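PDB 6ICL: methylxanthine N3-demethylase NdmB from Pseudomonas putida, which removes the N3-methyl group of theobromine and related methylxanthines, including caffeine, as formaldehyde, using O2 and NADH in bacterial caffeine degradation. Local coordinates for residues T31-F36 with T60-K65; R48-A51 with G55-G58; A78-R81 with A87-S90; H108-D113 with Q119-C124; S137-V142 with L151-D156. All blocks are in the same frame, centred on the assembly; numbering follows the deposited sequence.

Interaction 1 of 5, residues T31-F36 with T60-K65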
# COMPACT_ATOMS: atom_id res chain seq x y z
N THR A 31 23.60 33.06 2.38
CA THR A 31 23.36 33.91 3.55
C THR A 31 22.36 35.01 3.23
O THR A 31 21.55 35.36 4.09
CB THR A 31 24.68 34.52 4.04
OG1 THR A 31 25.57 33.47 4.42
CG2 THR A 31 24.46 35.44 5.23
N TYR A 32 22.40 35.54 2.01
CA TYR A 32 21.52 36.65 1.64
C TYR A 32 20.06 36.31 1.84
O TYR A 32 19.26 37.19 2.21
CB TYR A 32 21.76 37.06 0.18
CG TYR A 32 21.37 36.10 -0.95
CD1 TYR A 32 22.04 34.90 -1.17
CD2 TYR A 32 20.38 36.46 -1.87
CE1 TYR A 32 21.70 34.06 -2.25
CE2 TYR A 32 20.03 35.63 -2.95
CZ TYR A 32 20.69 34.44 -3.14
OH TYR A 32 20.34 33.65 -4.22
N LEU A 33 19.68 35.06 1.59
CA LEU A 33 18.27 34.69 1.66
C LEU A 33 17.71 34.86 3.06
O LEU A 33 16.51 35.10 3.21
CB LEU A 33 18.08 33.25 1.17
CG LEU A 33 18.46 32.96 -0.29
CD1 LEU A 33 18.35 31.45 -0.63
CD2 LEU A 33 17.62 33.77 -1.22
N ARG A 34 18.56 34.79 4.08
CA ARG A 34 18.08 34.97 5.45
C ARG A 34 17.50 36.36 5.72
O ARG A 34 16.71 36.50 6.65
CB ARG A 34 19.21 34.69 6.42
CG ARG A 34 19.74 33.28 6.27
CD ARG A 34 20.83 33.03 7.28
NE ARG A 34 20.34 33.15 8.65
CZ ARG A 34 19.88 32.12 9.35
NH1 ARG A 34 19.85 30.91 8.80
NH2 ARG A 34 19.45 32.29 10.60
N HIS A 35 17.85 37.37 4.92
CA HIS A 35 17.46 38.76 5.18
C HIS A 35 16.14 39.16 4.52
O HIS A 35 15.68 40.29 4.72
CB HIS A 35 18.56 39.72 4.71
CG HIS A 35 19.83 39.58 5.49
ND1 HIS A 35 20.86 38.75 5.10
CD2 HIS A 35 20.22 40.16 6.65
CE1 HIS A 35 21.83 38.82 5.99
NE2 HIS A 35 21.47 39.67 6.94
N PHE A 36 15.53 38.26 3.75
CA PHE A 36 14.26 38.54 3.11
C PHE A 36 13.11 37.87 3.86
O PHE A 36 13.29 36.90 4.60
CB PHE A 36 14.29 38.06 1.66
CG PHE A 36 15.27 38.80 0.81
CD1 PHE A 36 16.61 38.41 0.76
CD2 PHE A 36 14.86 39.90 0.04
CE1 PHE A 36 17.54 39.11 -0.06
CE2 PHE A 36 15.76 40.59 -0.78
CZ PHE A 36 17.11 40.20 -0.82
N THR A 60 9.58 24.49 7.81
CA THR A 60 11.00 24.52 7.53
C THR A 60 11.29 25.65 6.55
O THR A 60 10.60 25.78 5.54
CB THR A 60 11.46 23.15 7.01
OG1 THR A 60 11.19 22.17 8.02
CG2 THR A 60 12.97 23.15 6.73
N LEU A 61 12.26 26.49 6.89
CA LEU A 61 12.62 27.66 6.09
C LEU A 61 14.13 27.71 6.01
O LEU A 61 14.79 27.81 7.05
CB LEU A 61 12.08 28.96 6.68
CG LEU A 61 12.49 30.23 5.91
CD1 LEU A 61 12.06 30.15 4.44
CD2 LEU A 61 11.87 31.47 6.56
N LEU A 62 14.66 27.66 4.80
CA LEU A 62 16.10 27.73 4.57
C LEU A 62 16.82 26.67 5.38
O LEU A 62 17.90 26.89 5.91
CB LEU A 62 16.65 29.14 4.88
CG LEU A 62 16.22 30.22 3.88
CD1 LEU A 62 16.64 31.62 4.36
CD2 LEU A 62 16.82 29.94 2.52
N GLY A 63 16.21 25.48 5.46
CA GLY A 63 16.80 24.40 6.21
C GLY A 63 16.56 24.47 7.71
O GLY A 63 16.85 23.49 8.40
N GLU A 64 16.04 25.58 8.22
CA GLU A 64 15.81 25.74 9.65
C GLU A 64 14.43 25.21 10.02
O GLU A 64 13.44 25.49 9.33
CB GLU A 64 15.89 27.20 10.09
CG GLU A 64 17.04 27.97 9.52
CD GLU A 64 18.29 27.85 10.34
OE1 GLU A 64 19.24 28.62 10.07
OE2 GLU A 64 18.34 26.99 11.25
N LYS A 65 14.36 24.50 11.14
CA LYS A 65 13.10 24.05 11.70
C LYS A 65 12.57 25.12 12.64
O LYS A 65 13.23 25.47 13.63
CB LYS A 65 13.30 22.71 12.41
CG LYS A 65 14.10 21.72 11.55
CD LYS A 65 13.76 20.25 11.81
CE LYS A 65 13.83 19.84 13.26
NZ LYS A 65 13.93 18.35 13.40

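Interaction 2 of 5, residues R48-A51 with G55-G58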
# COMPACT_ATOMS: atom_id res chain seq x y z
N ARG A 48 -5.32 25.19 10.65
CA ARG A 48 -5.63 23.76 10.53
C ARG A 48 -4.56 22.83 11.10
O ARG A 48 -4.82 21.63 11.22
CB ARG A 48 -5.80 23.35 9.06
CG ARG A 48 -7.13 23.64 8.44
CD ARG A 48 -7.01 23.80 6.90
NE ARG A 48 -5.87 23.11 6.28
CZ ARG A 48 -5.38 23.41 5.06
NH1 ARG A 48 -5.91 24.40 4.34
NH2 ARG A 48 -4.36 22.73 4.55
N ALA A 49 -3.36 23.33 11.40
CA ALA A 49 -2.25 22.49 11.84
C ALA A 49 -2.44 21.90 13.24
O ALA A 49 -1.76 20.94 13.59
CB ALA A 49 -0.96 23.30 11.83
N ASN A 50 -3.31 22.48 14.06
CA ASN A 50 -3.47 22.04 15.44
C ASN A 50 -4.94 22.28 15.78
O ASN A 50 -5.50 23.28 15.35
CB ASN A 50 -2.52 22.82 16.38
CG ASN A 50 -2.61 22.36 17.84
OD1 ASN A 50 -3.58 22.66 18.54
ND2 ASN A 50 -1.58 21.66 18.30
N ALA A 51 -5.55 21.34 16.53
CA ALA A 51 -6.96 21.44 16.90
C ALA A 51 -7.29 22.76 17.59
O ALA A 51 -8.45 23.17 17.58
CB ALA A 51 -7.39 20.26 17.81
N GLY A 55 -2.05 26.81 16.64
CA GLY A 55 -0.77 26.11 16.66
C GLY A 55 -0.60 25.36 17.96
O GLY A 55 -1.56 25.16 18.69
N PRO A 56 0.63 24.94 18.28
CA PRO A 56 1.86 25.20 17.52
C PRO A 56 1.95 24.38 16.23
O PRO A 56 1.24 23.38 16.08
CB PRO A 56 2.96 24.82 18.51
CG PRO A 56 2.32 23.70 19.36
CD PRO A 56 0.86 24.10 19.47
N MET A 57 2.75 24.84 15.27
CA MET A 57 2.89 24.19 13.98
C MET A 57 4.36 24.23 13.60
O MET A 57 5.08 25.15 14.00
CB MET A 57 2.01 24.88 12.89
CG MET A 57 2.75 25.41 11.62
SD MET A 57 1.63 25.65 10.25
CE MET A 57 2.34 24.75 8.89
N GLY A 58 4.79 23.22 12.85
CA GLY A 58 6.16 23.14 12.36
C GLY A 58 6.24 23.53 10.89
O GLY A 58 5.37 23.15 10.10
O HOH W 1 -3.57 25.56 14.56

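Interaction 3 of 5, residues A78-R81 with A87-S90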
# COMPACT_ATOMS: atom_id res chain seq x y z
N ALA A 78 9.60 30.80 16.04
CA ALA A 78 10.78 30.59 16.87
C ALA A 78 11.47 29.32 16.41
O ALA A 78 10.93 28.55 15.62
CB ALA A 78 10.42 30.50 18.35
N ALA A 79 12.67 29.09 16.94
CA ALA A 79 13.40 27.86 16.66
C ALA A 79 12.65 26.68 17.27
O ALA A 79 12.26 26.72 18.45
CB ALA A 79 14.81 27.94 17.22
N ASP A 80 12.45 25.63 16.48
CA ASP A 80 11.66 24.47 16.90
C ASP A 80 12.51 23.51 17.73
O ASP A 80 12.71 22.33 17.40
CB ASP A 80 11.07 23.76 15.69
CG ASP A 80 9.96 22.78 16.08
OD1 ASP A 80 9.49 22.83 17.25
OD2 ASP A 80 9.57 21.97 15.20
N ARG A 81 13.01 24.03 18.85
CA ARG A 81 14.00 23.28 19.60
C ARG A 81 14.05 23.85 21.01
O ARG A 81 14.55 24.97 21.20
CB ARG A 81 15.35 23.34 18.92
CG ARG A 81 16.42 22.51 19.62
CD ARG A 81 17.71 22.47 18.82
NE ARG A 81 18.73 21.68 19.52
CZ ARG A 81 19.69 22.21 20.26
NH1 ARG A 81 19.76 23.53 20.40
NH2 ARG A 81 20.57 21.43 20.88
N ALA A 87 13.59 19.01 22.70
CA ALA A 87 12.33 18.55 22.12
C ALA A 87 11.77 19.58 21.12
O ALA A 87 12.07 20.77 21.19
CB ALA A 87 11.31 18.27 23.22
N GLN A 88 10.94 19.10 20.18
CA GLN A 88 10.30 20.01 19.24
C GLN A 88 9.13 20.72 19.90
O GLN A 88 8.15 20.07 20.31
CB GLN A 88 9.82 19.27 18.00
CG GLN A 88 10.91 19.13 16.96
CD GLN A 88 10.38 18.44 15.71
OE1 GLN A 88 10.26 17.22 15.69
NE2 GLN A 88 10.05 19.22 14.69
N LEU A 89 9.20 22.05 19.97
CA LEU A 89 8.10 22.82 20.52
C LEU A 89 6.85 22.71 19.65
O LEU A 89 5.73 22.86 20.16
CB LEU A 89 8.53 24.30 20.69
CG LEU A 89 9.76 24.47 21.61
CD1 LEU A 89 10.29 25.89 21.58
CD2 LEU A 89 9.42 24.08 23.04
N SER A 90 7.02 22.39 18.35
CA SER A 90 5.88 22.39 17.43
C SER A 90 4.90 21.26 17.71
O SER A 90 3.78 21.29 17.17
CB SER A 90 6.37 22.30 15.98
OG SER A 90 7.13 21.11 15.76

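Interaction 4 of 5, residues H108-D113 with Q119-C124. With FES (Fe2/s2 (inorganic) cluster), chain B.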
# COMPACT_ATOMS: atom_id res chain seq x y z
N HIS A 108 9.19 18.59 29.20
CA HIS A 108 9.13 18.93 30.63
C HIS A 108 8.43 20.27 30.88
O HIS A 108 8.57 20.84 31.95
CB HIS A 108 10.52 18.94 31.27
CG HIS A 108 11.35 17.72 30.97
ND1 HIS A 108 12.13 17.60 29.84
CD2 HIS A 108 11.54 16.58 31.68
CE1 HIS A 108 12.75 16.44 29.85
NE2 HIS A 108 12.41 15.79 30.95
N GLY A 109 7.70 20.79 29.90
CA GLY A 109 6.75 21.85 30.15
C GLY A 109 7.29 23.26 30.24
O GLY A 109 6.55 24.15 30.68
N TRP A 110 8.53 23.53 29.83
CA TRP A 110 9.01 24.90 29.85
C TRP A 110 8.11 25.75 28.98
O TRP A 110 7.61 25.29 27.95
CB TRP A 110 10.47 24.99 29.39
CG TRP A 110 11.48 24.36 30.33
CD1 TRP A 110 11.23 23.44 31.31
CD2 TRP A 110 12.90 24.62 30.36
NE1 TRP A 110 12.42 23.11 31.95
CE2 TRP A 110 13.45 23.82 31.39
CE3 TRP A 110 13.75 25.45 29.63
CZ2 TRP A 110 14.81 23.83 31.71
CZ3 TRP A 110 15.11 25.46 29.94
CH2 TRP A 110 15.62 24.64 30.96
N ARG A 111 7.85 26.97 29.43
CA ARG A 111 6.95 27.87 28.72
C ARG A 111 7.76 29.00 28.12
O ARG A 111 8.61 29.59 28.79
CB ARG A 111 5.88 28.41 29.66
CG ARG A 111 5.11 27.34 30.39
CD ARG A 111 3.70 27.78 30.71
NE ARG A 111 3.22 27.21 31.96
CZ ARG A 111 1.94 26.93 32.21
NH1 ARG A 111 1.00 27.14 31.29
NH2 ARG A 111 1.60 26.42 33.39
N TYR A 112 7.48 29.31 26.85
CA TYR A 112 8.15 30.38 26.14
C TYR A 112 7.15 31.48 25.79
O TYR A 112 5.99 31.19 25.45
CB TYR A 112 8.86 29.86 24.89
CG TYR A 112 10.00 28.93 25.21
CD1 TYR A 112 11.30 29.42 25.38
CD2 TYR A 112 9.79 27.56 25.37
CE1 TYR A 112 12.36 28.56 25.70
CE2 TYR A 112 10.83 26.70 25.68
CZ TYR A 112 12.10 27.20 25.83
OH TYR A 112 13.12 26.33 26.14
N ASP A 113 7.60 32.74 25.89
CA ASP A 113 6.76 33.87 25.49
C ASP A 113 7.08 34.24 24.05
O ASP A 113 7.96 33.65 23.43
CB ASP A 113 6.97 35.07 26.42
CG ASP A 113 8.41 35.60 26.40
OD1 ASP A 113 9.18 35.40 25.43
OD2 ASP A 113 8.78 36.24 27.39
N GLN A 119 9.63 31.64 30.45
CA GLN A 119 9.02 32.34 31.57
C GLN A 119 8.58 31.41 32.70
O GLN A 119 8.21 31.90 33.78
CB GLN A 119 7.83 33.18 31.08
CG GLN A 119 8.23 34.37 30.19
CD GLN A 119 9.19 35.35 30.88
OE1 GLN A 119 9.25 35.42 32.10
NE2 GLN A 119 9.96 36.09 30.09
N LEU A 120 8.64 30.09 32.51
CA LEU A 120 8.34 29.16 33.59
C LEU A 120 9.05 27.84 33.34
O LEU A 120 8.94 27.27 32.26
CB LEU A 120 6.83 28.91 33.73
CG LEU A 120 6.56 27.86 34.83
CD1 LEU A 120 6.96 28.42 36.20
CD2 LEU A 120 5.12 27.37 34.82
N ILE A 121 9.78 27.39 34.36
CA ILE A 121 10.29 26.03 34.46
C ILE A 121 9.48 25.32 35.54
O ILE A 121 9.67 25.60 36.74
CB ILE A 121 11.79 26.04 34.77
CG1 ILE A 121 12.54 26.78 33.65
CG2 ILE A 121 12.31 24.63 34.97
CD1 ILE A 121 14.01 26.97 33.89
N PRO A 122 8.54 24.44 35.17
CA PRO A 122 7.61 23.90 36.18
C PRO A 122 8.29 23.04 37.24
O PRO A 122 7.72 22.86 38.33
CB PRO A 122 6.61 23.08 35.35
CG PRO A 122 6.78 23.57 33.93
CD PRO A 122 8.22 23.97 33.81
N ALA A 123 9.50 22.53 36.97
CA ALA A 123 10.21 21.73 37.97
C ALA A 123 10.73 22.58 39.12
O ALA A 123 10.75 22.13 40.27
CB ALA A 123 11.35 20.96 37.31
N CYS A 124 11.17 23.82 38.84
CA CYS A 124 11.64 24.75 39.88
C CYS A 124 11.01 26.11 39.63
O CYS A 124 11.67 27.03 39.13
CB CYS A 124 13.17 24.86 39.90
SG CYS A 124 14.12 23.83 38.73
FE1 FES B . 12.61 19.63 28.69
FE2 FES B . 11.57 21.15 26.65
S1 FES B . 12.96 19.45 26.47
S2 FES B . 11.14 21.23 28.80

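Interaction 5 of 5, residues S137-V142 with L151-D156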
# COMPACT_ATOMS: atom_id res chain seq x y z
N SER A 137 13.84 33.95 18.38
CA SER A 137 12.52 34.39 17.98
C SER A 137 12.71 35.23 16.72
O SER A 137 13.71 35.94 16.61
CB SER A 137 11.89 35.19 19.13
OG SER A 137 10.80 35.99 18.73
N PHE A 138 11.80 35.12 15.75
CA PHE A 138 12.06 35.74 14.45
C PHE A 138 10.93 36.67 14.05
O PHE A 138 9.79 36.51 14.49
CB PHE A 138 12.27 34.67 13.32
CG PHE A 138 13.36 33.70 13.62
CD1 PHE A 138 14.70 34.08 13.56
CD2 PHE A 138 13.07 32.39 13.99
CE1 PHE A 138 15.72 33.17 13.85
CE2 PHE A 138 14.09 31.48 14.30
CZ PHE A 138 15.41 31.87 14.22
N ASP A 139 11.25 37.64 13.20
CA ASP A 139 10.22 38.45 12.54
C ASP A 139 9.16 37.56 11.91
O ASP A 139 9.48 36.60 11.20
CB ASP A 139 10.84 39.31 11.45
CG ASP A 139 11.62 40.49 11.99
OD1 ASP A 139 11.58 40.76 13.21
OD2 ASP A 139 12.29 41.14 11.16
N CYS A 140 7.90 37.94 12.10
CA CYS A 140 6.79 37.10 11.66
C CYS A 140 5.56 37.98 11.60
O CYS A 140 5.22 38.63 12.58
CB CYS A 140 6.58 35.91 12.63
SG CYS A 140 5.17 34.83 12.19
N GLU A 141 4.92 38.03 10.43
CA GLU A 141 3.75 38.88 10.22
C GLU A 141 2.83 38.19 9.23
O GLU A 141 3.29 37.52 8.31
CB GLU A 141 4.12 40.28 9.67
CG GLU A 141 5.10 41.12 10.52
CD GLU A 141 4.57 41.50 11.92
OE1 GLU A 141 3.35 41.31 12.18
OE2 GLU A 141 5.38 41.96 12.77
N VAL A 142 1.53 38.37 9.42
CA VAL A 142 0.52 37.85 8.50
C VAL A 142 0.18 38.94 7.49
O VAL A 142 -0.20 40.06 7.87
CB VAL A 142 -0.74 37.39 9.26
CG1 VAL A 142 -1.84 36.96 8.28
CG2 VAL A 142 -0.40 36.23 10.19
N LEU A 151 14.30 35.72 8.84
CA LEU A 151 15.19 35.14 9.82
C LEU A 151 16.20 36.14 10.36
O LEU A 151 16.66 35.99 11.49
CB LEU A 151 15.93 33.96 9.23
CG LEU A 151 15.05 32.75 8.92
CD1 LEU A 151 15.92 31.63 8.36
CD2 LEU A 151 14.28 32.31 10.17
N ASP A 152 16.58 37.14 9.56
CA ASP A 152 17.63 38.06 9.98
C ASP A 152 17.19 39.49 9.72
O ASP A 152 16.92 39.87 8.57
CB ASP A 152 18.97 37.77 9.29
CG ASP A 152 20.12 38.50 9.96
OD1 ASP A 152 19.90 39.62 10.43
OD2 ASP A 152 21.23 37.95 10.08
N ASN A 153 17.15 40.26 10.81
CA ASN A 153 16.83 41.67 10.97
C ASN A 153 17.97 42.63 10.65
O ASN A 153 17.69 43.81 10.43
CB ASN A 153 16.47 41.95 12.43
CG ASN A 153 15.07 42.24 12.60
OD1 ASN A 153 14.38 42.42 11.60
ND2 ASN A 153 14.59 42.30 13.83
N SER A 154 19.22 42.15 10.72
CA SER A 154 20.37 43.03 10.89
C SER A 154 20.40 44.16 9.87
O SER A 154 20.74 45.30 10.21
CB SER A 154 21.66 42.22 10.79
OG SER A 154 21.74 41.26 11.81
N PHE A 155 20.07 43.88 8.61
CA PHE A 155 20.34 44.84 7.55
C PHE A 155 19.15 45.75 7.26
O PHE A 155 19.30 46.71 6.50
CB PHE A 155 20.77 44.12 6.28
CG PHE A 155 22.05 43.32 6.44
CD1 PHE A 155 22.84 43.46 7.56
CD2 PHE A 155 22.47 42.44 5.44
CE1 PHE A 155 24.02 42.73 7.71
CE2 PHE A 155 23.65 41.70 5.57
CZ PHE A 155 24.43 41.85 6.70
N ASP A 156 17.98 45.45 7.84
CA ASP A 156 16.81 46.35 7.90
C ASP A 156 16.54 47.06 6.58
O ASP A 156 16.38 48.28 6.52
CB ASP A 156 16.98 47.37 9.03
CG ASP A 156 15.74 48.26 9.22
OD1 ASP A 156 14.60 47.78 8.99
OD2 ASP A 156 15.90 49.45 9.56

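Interaction 1 of 5, residues T31-F36 with T60-K65
R34 and E64 are joined by a salt bridge, the one polar link between residues 31-36 and 60-65. R34 NH1 donates to E64 OE1 at 2.7 Å, with an N-H...O angle of 166°. The carboxylate oxygen arrives at the edge of the guanidinium, only 6° out of its plane, and offers its anti lone pair, the one turned away from OE2. Because the two flat groups stand 77° apart, this is a single-point grip and not the paired, coplanar fork of a bidentate bridge. Both chains are kinked to meet, R34 at chi3 and E64 at chi2.

The strand side of the contact is a beta hairpin. Strands 57-61 and 64-71 of the antiparallel sheet of the Rieske domain are connected by a type I' turn from L61 to E64, closed by the backbone bonds E64 N to L61 O (2.8 Å) and L61 N to E64 O (2.9 Å). L62 and G63 form the tip, both with positive phi, and this tip is directed at the turn-like segment 31-34 that precedes strand 37-42.

Apolar contact is made mainly by the two methyls of L62. CD2 packs on the L33 side chain, 3.8 Å from L33 CB and equally close to L33 CD1, while CD1 rests against the L33-R34 peptide, 3.7 Å from R34 N, and reaches R34 CG at 4.0 Å. Beyond the pair, L62 also touches P279 of strand 270-281, and L33 packs on Y256.

Interaction 2 of 5, residues R48-A51 with G55-G58
Side chain against backbone is the main theme of this local contact, in which the residues just after helix 43-48 fold back on the start of strand 57-61. N50 leans over the G55-P56 peptide. Its CG lies anti to the backbone N (chi1 -178°), which brings the amide carbon N50 CG to 3.1 Å from G55 O and N50 ND2 to 3.6 Å from P56 CD. No hydrogen bond joins the two segments directly: N50 OD1 and G55 O, both acceptors, are 3.2 Å apart. Each has its donor in S52 of the intervening loop, the backbone N for N50 OD1 and the hydroxyl for G55 O.

A water links the backbones instead. It accepts from G55 N at 2.9 Å and can donate to N50 O at 3.1 Å. Further along, A49 CB packs on M57 CB at 3.5 Å and comes near M57 SD at 3.8 Å.

G55 has a positive phi, and the peptide between it and P56 is cis, just before M57 pairs with L68 of strand 64-71. R48 and A51 pack on H301 and A305 of the third subunit. The arrangement is a helix-to-strand connection with a cis peptide before P56, at the entry to an edge strand of the Rieske domain's antiparallel sheet.

Interaction 3 of 5, residues A78-R81 with A87-S90
The loop that carries C82 and H84 of the [2Fe-2S] site is pinned at its base by the carboxylate of D80. Three donors from residues 87-90 converge on it. S90 N donates a hydrogen bond to D80 OD1 at 2.7 Å, while D80 OD2 accepts from both S90 OG at 2.6 Å and Q88 NE2 at 2.8 Å. The two serine bonds arrive on the syn sides of the oxygens, a little over 20° out of the carboxylate plane; the glutamine amide comes from well above it, 45° out. Gripped at both oxygens and from different directions, the carboxylate has little freedom to rotate.

A chi1 of -165° swings the D80 carboxylate away from its own amide nitrogen, toward residues 88-90. S90 OG, set between its own N and carbonyl carbon, lies at OD2 while the backbone N of the same residue holds OD1. D80 is also the centre of an inverse gamma turn, after which R81 CA approaches A87 O at 3.5 Å in a CA-H...O contact.

L89 CD1 rests against A79 O at 3.8 Å, and the side chain also touches C105. W322 of the second subunit adds further bonds, its NE1 to D80 O and its backbone O to R81 NE. A87 touches the cluster. The closure joins the two ends of a cluster-binding loop of the Rieske fold.

Interaction 4 of 5, residues H108-D113 with Q119-C124
W110 lies between the iron-sulfur cluster and I121. Its CB is 3.9 Å from sulfur S2 of the cluster and also approaches L120 O. Further out, W110 CD1 comes closest to that sulfur, at 3.3 Å, with S2 over one face of the indole, and CD1 also meets P122 CD obliquely. W110 NE1 touches I121 CG2 at 3.4 Å. On the face opposite the sulfur, I121 CG1 stands 3.9 Å from the centroid of the five-membered ring and 12° off its normal, a well-centred CH-pi contact; at the far end CZ2 reaches I121 CD1.

The segments are the two arms of a beta hairpin, strands 111-112 and 118-120, at the edge of the four-stranded antiparallel sheet of the cluster-binding part of the Rieske domain. R111 N donates to L120 O at 3.0 Å, and Q119 N to R111 O at 2.8 Å. Beside these two bonds the R111 and L120 side chains run together, L120 CD2 meeting the guanidinium at its edge.

Two residues before W110, H108 ND1 ligates iron FE1 at 2.4 Å, sharing that metal with H84. P122 CG presses on G109 O at 3.3 Å. Toward the turn, Q119 NE2 bonds to D113 OD2 on its anti side but well out of the carboxylate plane, while D113 OD1 takes the backbone N of A115 and A117. From the second subunit, S196 packs on H108 and F200 on P122.

Interaction 5 of 5, residues S137-V142 with L151-D156
L151 places one methyl squarely over the ring of F138. L151 CD2 lies 3.8 Å from the ring centroid and 10° off its normal, a CH-pi contact over the face. Both residues use the rotamer with CG beside the backbone N; in L151 a chi2 of -179° extends CD1, and the other branch, CD2, is the methyl over the phenyl. The ring also has its CD1 corner 3.4 Å from L151 O, so that the leucine meets it with methyl and carbonyl together.

One residue along, D139 points toward the other segment, and its side chain crosses that of N153 at about a right angle. The firm partner of D139 OD2 is R150, in a salt bridge.

Beyond L151 the chain is shaped by D152. Its OD1 accepts from S154 N at 2.6 Å, nearly straight (169°), and from S154 OG at 2.8 Å, the latter on its syn lone pair. The first of these bonds defines an Asx turn, which leads into a type I turn from N153 to D156. F155 then stacks on H35. The whole is the exit from a beta hairpin, strands 137-143 and 146-150, in the antiparallel sheet of the Rieske domain.

In the fold
From the N terminus, interaction 1 brings the segment before strand 37-42 onto the hairpin turn at 62-63, and the loop it closes encloses the smaller closure of interaction 2, at the entry to strand 57-61. Interactions 3, 4 and 5 follow in series and none cross. Interaction 3 closes the first cluster loop, interaction 4 the hairpin after the second, and L89 meets Y112 between them. P56 and S90 join interactions 2 and 3, and K65 O with D80 N joins 1 and 3. Interaction 5 closes the hairpin of strands 137-143 and 146-150 in the six-stranded sheet: D152 N bonds to R34 O, and F138 packs on A79, linking it to interactions 1 and 3.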